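Long-range contacts in type ii site-specific deoxyribonuclease (Klebsiella pneumoniae, PDB 6EKR), which probably cleaves double-stranded DNA at a specific site as a type II restriction endonuclease with a PD-(D/E)xK nuclease fold: residues I229-Q234 against M263-I268; D71-T76 against A107-Y112; S177-I182 against V192-I197; F225-S230 against R284-F289; A208-L213 against S258-M263. The protein carries 2 engineered substitutions. One frame throughout, in Å; residues are numbered along the deposited sequence.

Interaction 1. Residues I229-Q234 against M263-I268; sequences ISETQQ and MYYCDI
Y265 and E231 make the polar side-chain link here. The Y265 hydroxyl OH donates to E231 OE2 at 2.8 Å. It meets the anti side of the carboxylate, slightly out of its plane. The ring and carboxylate planes stand 73° apart, with OE2 at the ring edge. E231 has CG anti to its carbonyl carbon (chi1 -70°), which brings CG to 3.4 Å from Y265 CE1. The bend at chi2 then turns the carboxylate to the hydroxyl. T199 also bonds OE2, so two hydroxyls hold that oxygen. The carbonyl S230 O meets the same ring at its edge, 3.3 Å from Y265 CE1.

The backbone supplies the second link. D267 N donates to I229 O at 2.8 Å, nearly in line with the carbonyl. S230 CA lies 3.6 Å from D267 O in a CA-H...O contact. The CB atoms of S230 and D267 also touch. D267 has CG anti to its backbone N (chi1 177°), which takes the carboxylate toward T232 CG2, 3.6 Å from OD2. Y56 bonds OD2 from outside. S230 OG and T232 OG1 share a hydrogen bond of 2.8 Å. I229 CD1 rests on C266 SG. Y112 of helix 101-125 packs on I229 and C266. The two loops follow strands 222-227 and 262-265, parallel neighbours in the mixed sheet, and such a sheet is the core of the PD-(D/E)xK nuclease fold.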
# COMPACT_ATOMS: atom_id res chain seq x y z
N ILE A 229 11.29 2.92 13.08
CA ILE A 229 11.98 4.02 13.74
C ILE A 229 10.97 4.91 14.45
O ILE A 229 11.12 5.20 15.64
CB ILE A 229 12.85 4.85 12.73
CG1 ILE A 229 13.97 3.98 12.13
CG2 ILE A 229 13.41 6.13 13.38
CD1 ILE A 229 14.78 3.19 13.12
N SER A 230 9.94 5.33 13.73
CA SER A 230 8.91 6.18 14.30
C SER A 230 7.60 6.01 13.54
O SER A 230 7.44 5.05 12.77
CB SER A 230 9.35 7.65 14.26
OG SER A 230 9.18 8.22 12.96
N GLU A 231 6.67 6.92 13.79
CA GLU A 231 5.49 7.10 12.96
C GLU A 231 5.27 8.59 12.82
O GLU A 231 4.16 9.04 12.59
CB GLU A 231 4.26 6.44 13.59
CG GLU A 231 4.27 4.93 13.59
CD GLU A 231 4.39 4.32 12.20
OE1 GLU A 231 4.17 5.03 11.19
OE2 GLU A 231 4.70 3.11 12.13
N THR A 232 6.36 9.35 12.95
CA THR A 232 6.31 10.80 12.83
C THR A 232 5.98 11.25 11.41
O THR A 232 6.35 10.60 10.43
CB THR A 232 7.65 11.45 13.22
OG1 THR A 232 8.70 10.95 12.39
CG2 THR A 232 7.97 11.19 14.68
N GLN A 233 5.28 12.36 11.32
CA GLN A 233 5.07 13.02 10.05
C GLN A 233 5.35 14.50 10.23
O GLN A 233 4.88 15.13 11.18
CB GLN A 233 3.66 12.81 9.53
CG GLN A 233 3.50 13.22 8.07
CD GLN A 233 2.05 13.23 7.63
OE1 GLN A 233 1.21 13.92 8.22
NE2 GLN A 233 1.76 12.47 6.57
N GLN A 234 6.12 15.04 9.29
CA GLN A 234 6.46 16.44 9.31
C GLN A 234 5.34 17.26 8.70
O GLN A 234 4.76 16.87 7.68
CB GLN A 234 7.75 16.68 8.53
CG GLN A 234 8.43 17.98 8.86
CD GLN A 234 9.94 17.90 8.74
OE1 GLN A 234 10.47 17.68 7.65
NE2 GLN A 234 10.63 18.09 9.86
N MSE A 263 5.73 -5.31 17.98
CA MSE A 263 5.94 -4.07 17.24
C MSE A 263 6.98 -3.24 17.97
O MSE A 263 6.85 -2.99 19.18
CB MSE A 263 4.64 -3.29 17.18
CG MSE A 263 3.84 -3.48 15.89
SE MSE A 263 2.14 -2.51 16.00
CE MSE A 263 2.70 -0.99 17.10
N TYR A 264 8.00 -2.80 17.26
CA TYR A 264 9.11 -2.12 17.91
C TYR A 264 9.42 -0.77 17.27
O TYR A 264 9.40 -0.64 16.04
CB TYR A 264 10.34 -3.04 17.94
CG TYR A 264 10.06 -4.39 18.58
CD1 TYR A 264 10.36 -4.62 19.92
CD2 TYR A 264 9.49 -5.43 17.85
CE1 TYR A 264 10.10 -5.85 20.51
CE2 TYR A 264 9.23 -6.66 18.44
CZ TYR A 264 9.54 -6.86 19.77
OH TYR A 264 9.29 -8.07 20.36
N TYR A 265 9.66 0.22 18.11
CA TYR A 265 9.99 1.56 17.65
C TYR A 265 11.13 2.15 18.46
O TYR A 265 11.26 1.88 19.65
CB TYR A 265 8.80 2.50 17.80
CG TYR A 265 7.64 2.24 16.87
CD1 TYR A 265 7.56 2.86 15.63
CD2 TYR A 265 6.60 1.39 17.26
CE1 TYR A 265 6.48 2.63 14.78
CE2 TYR A 265 5.51 1.15 16.42
CZ TYR A 265 5.45 1.77 15.19
OH TYR A 265 4.37 1.52 14.38
N CYS A 266 11.95 2.96 17.82
CA CYS A 266 12.90 3.78 18.52
C CYS A 266 12.11 4.87 19.20
O CYS A 266 12.33 5.18 20.37
CB CYS A 266 13.87 4.42 17.54
SG CYS A 266 15.23 3.38 17.12
N ASP A 267 11.18 5.43 18.45
CA ASP A 267 10.35 6.53 18.89
C ASP A 267 8.92 6.02 18.82
O ASP A 267 8.25 6.18 17.81
CB ASP A 267 10.59 7.73 17.97
CG ASP A 267 9.72 8.92 18.29
OD1 ASP A 267 8.95 8.90 19.28
OD2 ASP A 267 9.81 9.91 17.53
N ILE A 268 8.47 5.39 19.90
CA ILE A 268 7.13 4.83 19.97
C ILE A 268 6.11 5.96 20.00
O ILE A 268 6.19 6.83 20.87
CB ILE A 268 6.92 3.95 21.21
CG1 ILE A 268 7.90 2.77 21.20
CG2 ILE A 268 5.51 3.40 21.21
CD1 ILE A 268 8.19 2.20 22.58

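Interaction 2. Residues D71-T76 against A107-Y112; sequences DDLFIT and ANKIIY
The Y112 ring carries L73 on one face: methyl CD2 sits 3.9 Å from the ring centroid and only 9° off the normal, a CH-pi contact. L73 CB touches the same ring at CD2, 3.7 Å away. The F74 ring has Y112 CE2 at its edge, near its plane, and F74 CB meets CE2 at 4.1 Å. F74 also makes an edge-to-face pair with F59. Y112 places its ring by holding CG anti to the backbone N (chi1 -173°), which sends it out from the helix to the loop. Its hydroxyl bonds R70 N, just before the loop.

Residues 71-76 link the small antiparallel sheet that ends with strand 64-65 to helix 78-91, and here that loop is laid across helix 101-125. K109 runs alongside it. Its chain is extended beyond CG, with CG 3.4 Å from L73 O and 4.0 Å from L73 CD1. At the end, NZ donates to D72 O at 2.7 Å, tilted 32° from the carbonyl plane. The D72 carboxylate itself pairs with R70. L73 CD1 also lies against the amide of N108, whose ND2 bonds C266 O. Farther along, I75 CD1 meets I110 CD1 at 3.8 Å, beside phenylalanines of helix 78-91.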
# COMPACT_ATOMS: atom_id res chain seq x y z
N ASP A 71 15.74 14.76 19.72
CA ASP A 71 17.03 15.21 20.25
C ASP A 71 17.46 14.43 21.48
O ASP A 71 18.65 14.18 21.70
CB ASP A 71 16.94 16.68 20.62
CG ASP A 71 18.25 17.22 21.13
OD1 ASP A 71 18.91 17.93 20.35
OD2 ASP A 71 18.63 16.92 22.29
N ASP A 72 16.47 14.05 22.29
CA ASP A 72 16.71 13.25 23.47
C ASP A 72 17.15 11.83 23.12
O ASP A 72 17.47 11.05 24.01
CB ASP A 72 15.44 13.21 24.31
CG ASP A 72 14.44 12.21 23.79
OD1 ASP A 72 13.65 12.54 22.88
OD2 ASP A 72 14.44 11.09 24.32
N LEU A 73 17.15 11.49 21.83
CA LEU A 73 17.41 10.13 21.35
C LEU A 73 18.63 10.07 20.43
O LEU A 73 19.44 9.13 20.49
CB LEU A 73 16.16 9.60 20.64
CG LEU A 73 15.64 8.18 20.93
CD1 LEU A 73 15.43 7.91 22.43
CD2 LEU A 73 14.35 7.91 20.15
N PHE A 74 18.77 11.08 19.58
CA PHE A 74 19.89 11.21 18.65
C PHE A 74 21.13 11.65 19.41
O PHE A 74 21.06 12.61 20.17
CB PHE A 74 19.55 12.27 17.61
CG PHE A 74 20.34 12.19 16.33
CD1 PHE A 74 19.74 11.69 15.17
CD2 PHE A 74 21.66 12.63 16.27
CE1 PHE A 74 20.46 11.62 13.98
CE2 PHE A 74 22.38 12.57 15.09
CZ PHE A 74 21.78 12.07 13.94
N ILE A 75 22.26 10.98 19.21
CA ILE A 75 23.50 11.39 19.86
C ILE A 75 24.27 12.37 18.97
O ILE A 75 24.96 11.96 18.04
CB ILE A 75 24.37 10.17 20.28
CG1 ILE A 75 23.60 9.28 21.26
CG2 ILE A 75 25.69 10.63 20.90
CD1 ILE A 75 24.15 7.86 21.40
N THR A 76 24.13 13.66 19.24
CA THR A 76 24.76 14.69 18.40
C THR A 76 26.24 14.99 18.72
O THR A 76 26.77 16.01 18.27
CB THR A 76 23.96 16.01 18.41
OG1 THR A 76 23.65 16.37 19.76
CG2 THR A 76 22.67 15.86 17.63
N ALA A 107 21.17 0.88 23.28
CA ALA A 107 20.95 0.13 22.04
C ALA A 107 19.93 0.88 21.19
O ALA A 107 20.15 1.11 19.99
CB ALA A 107 20.48 -1.27 22.34
N ASN A 108 18.85 1.30 21.83
CA ASN A 108 17.83 2.08 21.17
C ASN A 108 18.39 3.37 20.60
O ASN A 108 18.17 3.68 19.44
CB ASN A 108 16.69 2.39 22.13
CG ASN A 108 15.41 2.71 21.41
OD1 ASN A 108 14.88 1.88 20.68
ND2 ASN A 108 14.89 3.92 21.62
N LYS A 109 19.13 4.11 21.42
CA LYS A 109 19.69 5.39 21.01
C LYS A 109 20.73 5.24 19.91
O LYS A 109 20.83 6.11 19.02
CB LYS A 109 20.30 6.13 22.21
CG LYS A 109 19.30 6.91 23.04
CD LYS A 109 20.01 7.90 23.96
CE LYS A 109 19.02 8.56 24.92
NZ LYS A 109 19.44 9.91 25.44
N ILE A 110 21.50 4.15 19.97
CA ILE A 110 22.53 3.87 18.96
C ILE A 110 21.85 3.54 17.63
O ILE A 110 22.14 4.18 16.61
CB ILE A 110 23.52 2.73 19.40
CG1 ILE A 110 24.49 3.19 20.51
CG2 ILE A 110 24.31 2.19 18.22
CD1 ILE A 110 25.30 4.44 20.22
N ILE A 111 20.93 2.58 17.64
CA ILE A 111 20.23 2.22 16.42
C ILE A 111 19.59 3.48 15.82
O ILE A 111 19.77 3.76 14.64
CB ILE A 111 19.18 1.11 16.65
CG1 ILE A 111 19.88 -0.21 16.92
CG2 ILE A 111 18.27 0.96 15.44
CD1 ILE A 111 19.05 -1.18 17.75
N TYR A 112 18.87 4.23 16.66
CA TYR A 112 18.19 5.45 16.22
C TYR A 112 19.15 6.39 15.50
O TYR A 112 18.90 6.80 14.37
CB TYR A 112 17.55 6.19 17.41
CG TYR A 112 16.69 7.37 17.02
CD1 TYR A 112 15.42 7.18 16.48
CD2 TYR A 112 17.14 8.68 17.18
CE1 TYR A 112 14.62 8.25 16.12
CE2 TYR A 112 16.35 9.77 16.82
CZ TYR A 112 15.08 9.54 16.29
OH TYR A 112 14.27 10.59 15.93

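Interaction 3. Residues S177-I182 against V192-I197; sequences STDIVI and VIPLKI
I180 and I193 form the hydrogen-bonded pair at the middle of this antiparallel strand pair. I193 N donates to I180 O at 2.7 Å, in the carbonyl plane. I180 N donates back to I193 O at 2.9 Å, from well above the plane of the I193 carbonyl (45° out of it). L195 N extends the ladder to T178 O at 2.9 Å, almost straight.

The tight side is the face bearing I180 and I193. I180 CG1 points anti to the carbonyl carbon and continues extended (chi2 169°), which brings CD1 to 3.7 Å from L195 CD1. I182 CD1 meets I193 CD1 at 4.0 Å. Helices 132-148 and 286-298 cover this apolar face.

The other face bears D179, V181, V192 and P194 and is looser. D179 and V181 are partly exposed, and the V181 side chain makes no close contact with V192. D179 OD1 lies 3.1 Å from P194 CA. K196 NZ is 5.0 Å from D179 OD1, too far for a direct ion pair. The hairpin belongs to the mixed sheet of the PD-(D/E)xK nuclease fold. Apolar packing of isoleucines and L195 holds one face; on the other, D179 is the charged group among valines and a proline, with its carboxylate by the amide of Q209.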
# COMPACT_ATOMS: atom_id res chain seq x y z
N SER A 177 10.52 -3.86 -0.56
CA SER A 177 10.37 -4.63 0.66
C SER A 177 11.71 -5.13 1.24
O SER A 177 12.48 -5.83 0.57
CB SER A 177 9.38 -5.77 0.45
OG SER A 177 9.05 -6.36 1.68
N THR A 178 11.96 -4.75 2.49
CA THR A 178 13.16 -5.17 3.22
C THR A 178 12.73 -5.99 4.43
O THR A 178 12.29 -5.43 5.44
CB THR A 178 14.02 -3.95 3.69
OG1 THR A 178 13.25 -3.13 4.58
CG2 THR A 178 14.49 -3.11 2.50
N ASP A 179 12.82 -7.32 4.31
CA ASP A 179 12.48 -8.24 5.38
C ASP A 179 13.68 -9.10 5.68
O ASP A 179 14.34 -9.53 4.75
CB ASP A 179 11.33 -9.16 4.96
CG ASP A 179 9.99 -8.44 4.87
OD1 ASP A 179 9.90 -7.25 5.25
OD2 ASP A 179 9.02 -9.09 4.44
N ILE A 180 13.97 -9.36 6.96
CA ILE A 180 15.08 -10.24 7.35
C ILE A 180 14.56 -11.56 7.88
O ILE A 180 13.69 -11.59 8.74
CB ILE A 180 16.04 -9.60 8.39
CG1 ILE A 180 16.89 -8.51 7.74
CG2 ILE A 180 16.95 -10.66 9.01
CD1 ILE A 180 17.66 -7.63 8.71
N VAL A 181 15.07 -12.66 7.35
CA VAL A 181 14.72 -13.98 7.83
C VAL A 181 15.91 -14.57 8.57
O VAL A 181 17.01 -14.69 8.02
CB VAL A 181 14.28 -14.93 6.67
CG1 VAL A 181 13.78 -16.26 7.21
CG2 VAL A 181 13.20 -14.27 5.83
N ILE A 182 15.69 -14.91 9.84
CA ILE A 182 16.67 -15.66 10.62
C ILE A 182 16.04 -16.98 11.02
O ILE A 182 15.03 -16.98 11.71
CB ILE A 182 17.11 -14.91 11.88
CG1 ILE A 182 17.62 -13.51 11.52
CG2 ILE A 182 18.18 -15.70 12.59
CD1 ILE A 182 17.82 -12.59 12.69
N VAL A 192 10.85 -13.43 11.06
CA VAL A 192 10.78 -12.62 9.87
C VAL A 192 10.68 -11.18 10.34
O VAL A 192 9.70 -10.81 10.99
CB VAL A 192 9.56 -12.96 9.02
CG1 VAL A 192 9.48 -12.04 7.82
CG2 VAL A 192 9.61 -14.41 8.56
N ILE A 193 11.69 -10.38 10.02
CA ILE A 193 11.75 -9.01 10.50
C ILE A 193 11.51 -7.98 9.38
O ILE A 193 12.42 -7.61 8.65
CB ILE A 193 13.06 -8.73 11.26
CG1 ILE A 193 13.23 -9.77 12.37
CG2 ILE A 193 13.06 -7.30 11.80
CD1 ILE A 193 14.67 -10.07 12.75
N PRO A 194 10.24 -7.53 9.24
CA PRO A 194 9.95 -6.47 8.29
C PRO A 194 10.47 -5.15 8.83
O PRO A 194 10.10 -4.73 9.93
CB PRO A 194 8.42 -6.46 8.23
CG PRO A 194 7.97 -7.69 8.93
CD PRO A 194 9.02 -7.99 9.92
N LEU A 195 11.32 -4.49 8.05
CA LEU A 195 11.89 -3.22 8.47
C LEU A 195 11.29 -2.11 7.66
O LEU A 195 11.14 -2.24 6.44
CB LEU A 195 13.41 -3.26 8.29
CG LEU A 195 14.01 -4.36 9.16
CD1 LEU A 195 14.72 -5.41 8.32
CD2 LEU A 195 14.91 -3.78 10.22
N LYS A 196 10.90 -1.03 8.35
CA LYS A 196 10.37 0.19 7.76
C LYS A 196 10.68 1.34 8.71
O LYS A 196 10.48 1.20 9.91
CB LYS A 196 8.85 0.11 7.61
CG LYS A 196 8.35 -0.96 6.67
CD LYS A 196 6.83 -1.10 6.77
CE LYS A 196 6.41 -2.51 6.42
NZ LYS A 196 7.26 -3.02 5.30
N ILE A 197 11.13 2.47 8.17
CA ILE A 197 11.39 3.66 8.97
C ILE A 197 10.06 4.12 9.58
O ILE A 197 9.96 4.27 10.80
CB ILE A 197 12.07 4.81 8.16
CG1 ILE A 197 13.29 4.31 7.37
CG2 ILE A 197 12.48 5.97 9.08
CD1 ILE A 197 14.42 3.77 8.20

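Interaction 4. Residues F225-S230 against R284-F289; sequences FLACIS and RTMGDF
A227 and the selenomethionine M286 make the closest apolar contact. A227 CB lies 3.6 Å from M286 SE and 4.0 Å from M286 CE. Bends at chi2 (-48°) and chi3 (-63°) of M286 bring SE, and then CE, against the small alanine. F289, one helical turn on, adds the second apolar group. Its CE1 is 3.9 Å from F225 CB and 4.3 Å from A227 CB. F289 reaches the strand with CG anti to the backbone N (chi1 175°). Y264 packs edge-to-face with the F289 ring, and I193 touches it too.

Contacts of side chain with backbone are few. M286 CG comes within 3.7 Å of C228 O.

No hydrogen bond joins the two segments. The polar groups are served locally: F289 N bonds T285 O at 2.6 Å in the first turn of helix 286-298, and R284 forms a salt bridge with D292. The backbone of F225 and A227 is instead bonded to strand 190-194 and K196 just after it, and that of L226 to strand 262-265. Between these segments the start of helix 286-298 meets the central strand of the mixed sheet mainly through apolar carbon and selenium, a hydrophobic join without directional bonds.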
# COMPACT_ATOMS: atom_id res chain seq x y z
N PHE A 225 8.28 -10.13 13.77
CA PHE A 225 8.54 -9.03 14.67
C PHE A 225 8.78 -7.82 13.80
O PHE A 225 9.65 -7.85 12.93
CB PHE A 225 9.79 -9.28 15.50
CG PHE A 225 9.74 -10.52 16.34
CD1 PHE A 225 9.69 -10.43 17.72
CD2 PHE A 225 9.81 -11.78 15.75
CE1 PHE A 225 9.69 -11.58 18.51
CE2 PHE A 225 9.79 -12.93 16.53
CZ PHE A 225 9.74 -12.82 17.92
N LEU A 226 8.04 -6.76 14.06
CA LEU A 226 8.09 -5.56 13.25
C LEU A 226 9.00 -4.49 13.84
O LEU A 226 8.79 -4.04 14.97
CB LEU A 226 6.67 -5.02 13.07
CG LEU A 226 6.37 -3.89 12.09
CD1 LEU A 226 7.11 -4.06 10.78
CD2 LEU A 226 4.87 -3.85 11.85
N ALA A 227 10.00 -4.08 13.07
CA ALA A 227 10.96 -3.06 13.50
C ALA A 227 10.80 -1.76 12.74
O ALA A 227 10.88 -1.74 11.51
CB ALA A 227 12.38 -3.57 13.35
N CYS A 228 10.58 -0.67 13.47
CA CYS A 228 10.43 0.66 12.88
C CYS A 228 11.28 1.70 13.60
O CYS A 228 11.90 1.41 14.61
CB CYS A 228 8.97 1.08 12.90
SG CYS A 228 7.89 -0.01 11.98
N ILE A 229 11.29 2.92 13.08
CA ILE A 229 11.98 4.02 13.74
C ILE A 229 10.97 4.91 14.45
O ILE A 229 11.12 5.20 15.64
CB ILE A 229 12.85 4.85 12.73
CG1 ILE A 229 13.97 3.98 12.13
CG2 ILE A 229 13.41 6.13 13.38
CD1 ILE A 229 14.78 3.19 13.12
N SER A 230 9.94 5.33 13.73
CA SER A 230 8.91 6.18 14.30
C SER A 230 7.60 6.01 13.54
O SER A 230 7.44 5.05 12.77
CB SER A 230 9.35 7.65 14.26
OG SER A 230 9.18 8.22 12.96
N ARG A 284 7.02 -2.60 21.92
CA ARG A 284 8.22 -2.38 22.73
C ARG A 284 9.23 -1.50 21.99
O ARG A 284 8.86 -0.73 21.12
CB ARG A 284 8.82 -3.73 23.19
CG ARG A 284 7.84 -4.73 23.83
CD ARG A 284 8.56 -5.58 24.87
NE ARG A 284 7.77 -6.70 25.37
CZ ARG A 284 7.82 -7.94 24.88
NH1 ARG A 284 8.63 -8.23 23.87
NH2 ARG A 284 7.07 -8.91 25.39
N THR A 285 10.51 -1.61 22.34
CA THR A 285 11.53 -0.66 21.92
C THR A 285 12.55 -1.37 21.02
O THR A 285 12.56 -2.60 20.98
CB THR A 285 12.20 -0.06 23.18
OG1 THR A 285 11.27 0.81 23.83
CG2 THR A 285 13.39 0.74 22.85
N MSE A 286 13.37 -0.61 20.29
CA MSE A 286 14.39 -1.24 19.44
C MSE A 286 15.50 -1.89 20.26
O MSE A 286 16.10 -2.87 19.83
CB MSE A 286 14.97 -0.27 18.40
CG MSE A 286 14.13 -0.13 17.13
SE MSE A 286 13.57 -1.82 16.32
CE MSE A 286 15.33 -2.55 15.89
N GLY A 287 15.76 -1.33 21.45
CA GLY A 287 16.58 -2.00 22.46
C GLY A 287 15.90 -3.26 23.01
O GLY A 287 16.56 -4.29 23.20
N ASP A 288 14.59 -3.19 23.27
CA ASP A 288 13.83 -4.37 23.69
C ASP A 288 13.77 -5.41 22.58
O ASP A 288 13.72 -6.62 22.85
CB ASP A 288 12.39 -3.99 24.09
CG ASP A 288 12.33 -3.14 25.36
OD1 ASP A 288 13.30 -3.16 26.17
OD2 ASP A 288 11.30 -2.45 25.54
N PHE A 289 13.77 -4.93 21.33
CA PHE A 289 13.78 -5.77 20.15
C PHE A 289 14.91 -6.78 20.17
O PHE A 289 14.69 -7.95 19.90
CB PHE A 289 13.89 -4.93 18.87
CG PHE A 289 14.02 -5.74 17.61
CD1 PHE A 289 12.89 -6.26 16.97
CD2 PHE A 289 15.27 -6.00 17.06
CE1 PHE A 289 13.01 -7.02 15.82
CE2 PHE A 289 15.39 -6.76 15.91
CZ PHE A 289 14.26 -7.27 15.29

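Interaction 5. Residues A208-L213 against S258-M263; sequences AQQRIL and SSLSGM
Q210 points from helix 204-217 toward S258 and L260. Its CB meets S258 OG at 3.3 Å and the methyl L260 CD2 at 3.8 Å. CG then sits anti to the backbone N (chi1 -176°), close to two oxygens: 3.2 Å from S258 OG and 3.4 Å from S259 O. The chain bends at chi2 (43°). CD is still 4.2 Å from S259 O. The amide at the tip comes close to S224 and D214, but which of its ends is oxygen is uncertain, and no bond can be assigned.

S258 OG also approaches the backbone R211 N at 3.1 Å, but the angle is too poor for a hydrogen bond. R211 CB lies 3.9 Å from S258 OG. L260 reaches Q210 from the other end of the patch and also touches F207 on the same helix. Its own backbone N bonds Q254.

The loop leads from helix 247-257 into strand 262-265, and here it passes alongside helix 204-217. That helix also faces the second subunit: R211 packs on L257 there, and I212 on Y253. The R211 guanidinium comes close to that of R211 of the second subunit across the interface. Between the two segments the contact is methylene against oxygen and against the L260 methyl. This is van der Waals packing, with no hydrogen bond assigned between the segments.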
# COMPACT_ATOMS: atom_id res chain seq x y z
N ALA A 208 -0.50 -9.55 6.40
CA ALA A 208 -0.81 -10.41 5.27
C ALA A 208 0.25 -11.48 5.04
O ALA A 208 -0.07 -12.66 4.82
CB ALA A 208 -0.98 -9.59 4.03
N GLN A 209 1.52 -11.08 5.12
CA GLN A 209 2.63 -12.01 4.94
C GLN A 209 2.63 -13.11 6.01
O GLN A 209 2.89 -14.28 5.70
CB GLN A 209 3.95 -11.26 4.94
CG GLN A 209 5.13 -12.12 4.60
CD GLN A 209 6.43 -11.34 4.63
OE1 GLN A 209 7.27 -11.48 3.73
NE2 GLN A 209 6.61 -10.52 5.67
N GLN A 210 2.34 -12.73 7.25
CA GLN A 210 2.30 -13.68 8.37
C GLN A 210 1.21 -14.74 8.14
O GLN A 210 1.46 -15.94 8.27
CB GLN A 210 2.07 -12.95 9.69
CG GLN A 210 2.11 -13.81 10.95
CD GLN A 210 3.24 -14.84 10.97
OE1 GLN A 210 2.98 -16.03 11.11
NE2 GLN A 210 4.48 -14.38 10.82
N ARG A 211 0.02 -14.26 7.78
CA ARG A 211 -1.09 -15.09 7.38
C ARG A 211 -0.68 -16.10 6.31
O ARG A 211 -0.90 -17.31 6.47
CB ARG A 211 -2.23 -14.22 6.86
CG ARG A 211 -3.32 -14.96 6.10
CD ARG A 211 -4.22 -15.74 7.02
NE ARG A 211 -3.60 -17.00 7.42
CZ ARG A 211 -4.22 -17.96 8.11
NH1 ARG A 211 -5.49 -17.80 8.48
NH2 ARG A 211 -3.56 -19.08 8.43
N ILE A 212 -0.07 -15.61 5.24
CA ILE A 212 0.33 -16.46 4.12
C ILE A 212 1.31 -17.54 4.57
O ILE A 212 1.15 -18.70 4.21
CB ILE A 212 0.88 -15.63 2.93
CG1 ILE A 212 -0.28 -14.91 2.23
CG2 ILE A 212 1.63 -16.52 1.93
CD1 ILE A 212 0.11 -13.60 1.58
N LEU A 213 2.29 -17.17 5.39
CA LEU A 213 3.27 -18.14 5.89
C LEU A 213 2.66 -19.20 6.82
O LEU A 213 3.10 -20.35 6.84
CB LEU A 213 4.42 -17.44 6.60
CG LEU A 213 5.28 -16.47 5.80
CD1 LEU A 213 5.91 -15.49 6.77
CD2 LEU A 213 6.33 -17.20 5.01
N SER A 258 -4.10 -11.71 11.24
CA SER A 258 -2.93 -12.49 11.63
C SER A 258 -2.33 -11.95 12.91
O SER A 258 -2.55 -10.80 13.26
CB SER A 258 -1.88 -12.45 10.52
OG SER A 258 -1.06 -13.60 10.57
N SER A 259 -1.54 -12.77 13.60
CA SER A 259 -0.88 -12.31 14.81
C SER A 259 0.63 -12.16 14.64
O SER A 259 1.31 -13.08 14.20
CB SER A 259 -1.20 -13.26 15.97
OG SER A 259 -1.02 -14.59 15.55
N LEU A 260 1.14 -10.98 14.99
CA LEU A 260 2.58 -10.73 15.04
C LEU A 260 3.04 -10.77 16.49
O LEU A 260 2.28 -10.45 17.41
CB LEU A 260 2.95 -9.38 14.42
CG LEU A 260 2.37 -8.98 13.07
CD1 LEU A 260 2.95 -7.64 12.69
CD2 LEU A 260 2.65 -10.02 11.99
N SER A 261 4.31 -11.13 16.68
CA SER A 261 4.87 -11.30 18.00
C SER A 261 5.12 -9.98 18.69
O SER A 261 5.06 -9.88 19.92
CB SER A 261 6.15 -12.10 17.91
OG SER A 261 5.87 -13.37 17.38
N GLY A 262 5.39 -8.94 17.90
CA GLY A 262 5.67 -7.64 18.47
C GLY A 262 5.83 -6.53 17.46
O GLY A 262 6.04 -6.79 16.27
N MSE A 263 5.73 -5.31 17.98
CA MSE A 263 5.94 -4.07 17.24
C MSE A 263 6.98 -3.24 17.97
O MSE A 263 6.85 -2.99 19.18
CB MSE A 263 4.64 -3.29 17.18
CG MSE A 263 3.84 -3.48 15.89
SE MSE A 263 2.14 -2.51 16.00
CE MSE A 263 2.70 -0.99 17.10

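Overall arrangement
From the N terminus, interaction 2 closes first. It ties the loop after the small antiparallel sheet to helix 101-125. Interaction 3 follows in series and closes the short hairpin at one edge of the mixed sheet. The remaining three are interlaced. Interaction 5 opens on helix 204-217, before interactions 4 and 1 open on overlapping residues around 225-234. Interaction 5 closes at 258-263, interaction 1 at 263-268 and interaction 4 at 284-289. Interaction 5 therefore crosses both others. Interactions 1, 3, 4 and 5 all reach the mixed sheet, while N108 and Y112 of interaction 2 touch interactions 1 and 4. Interactions 2 and 5 lie on opposite sides of the chain's centre.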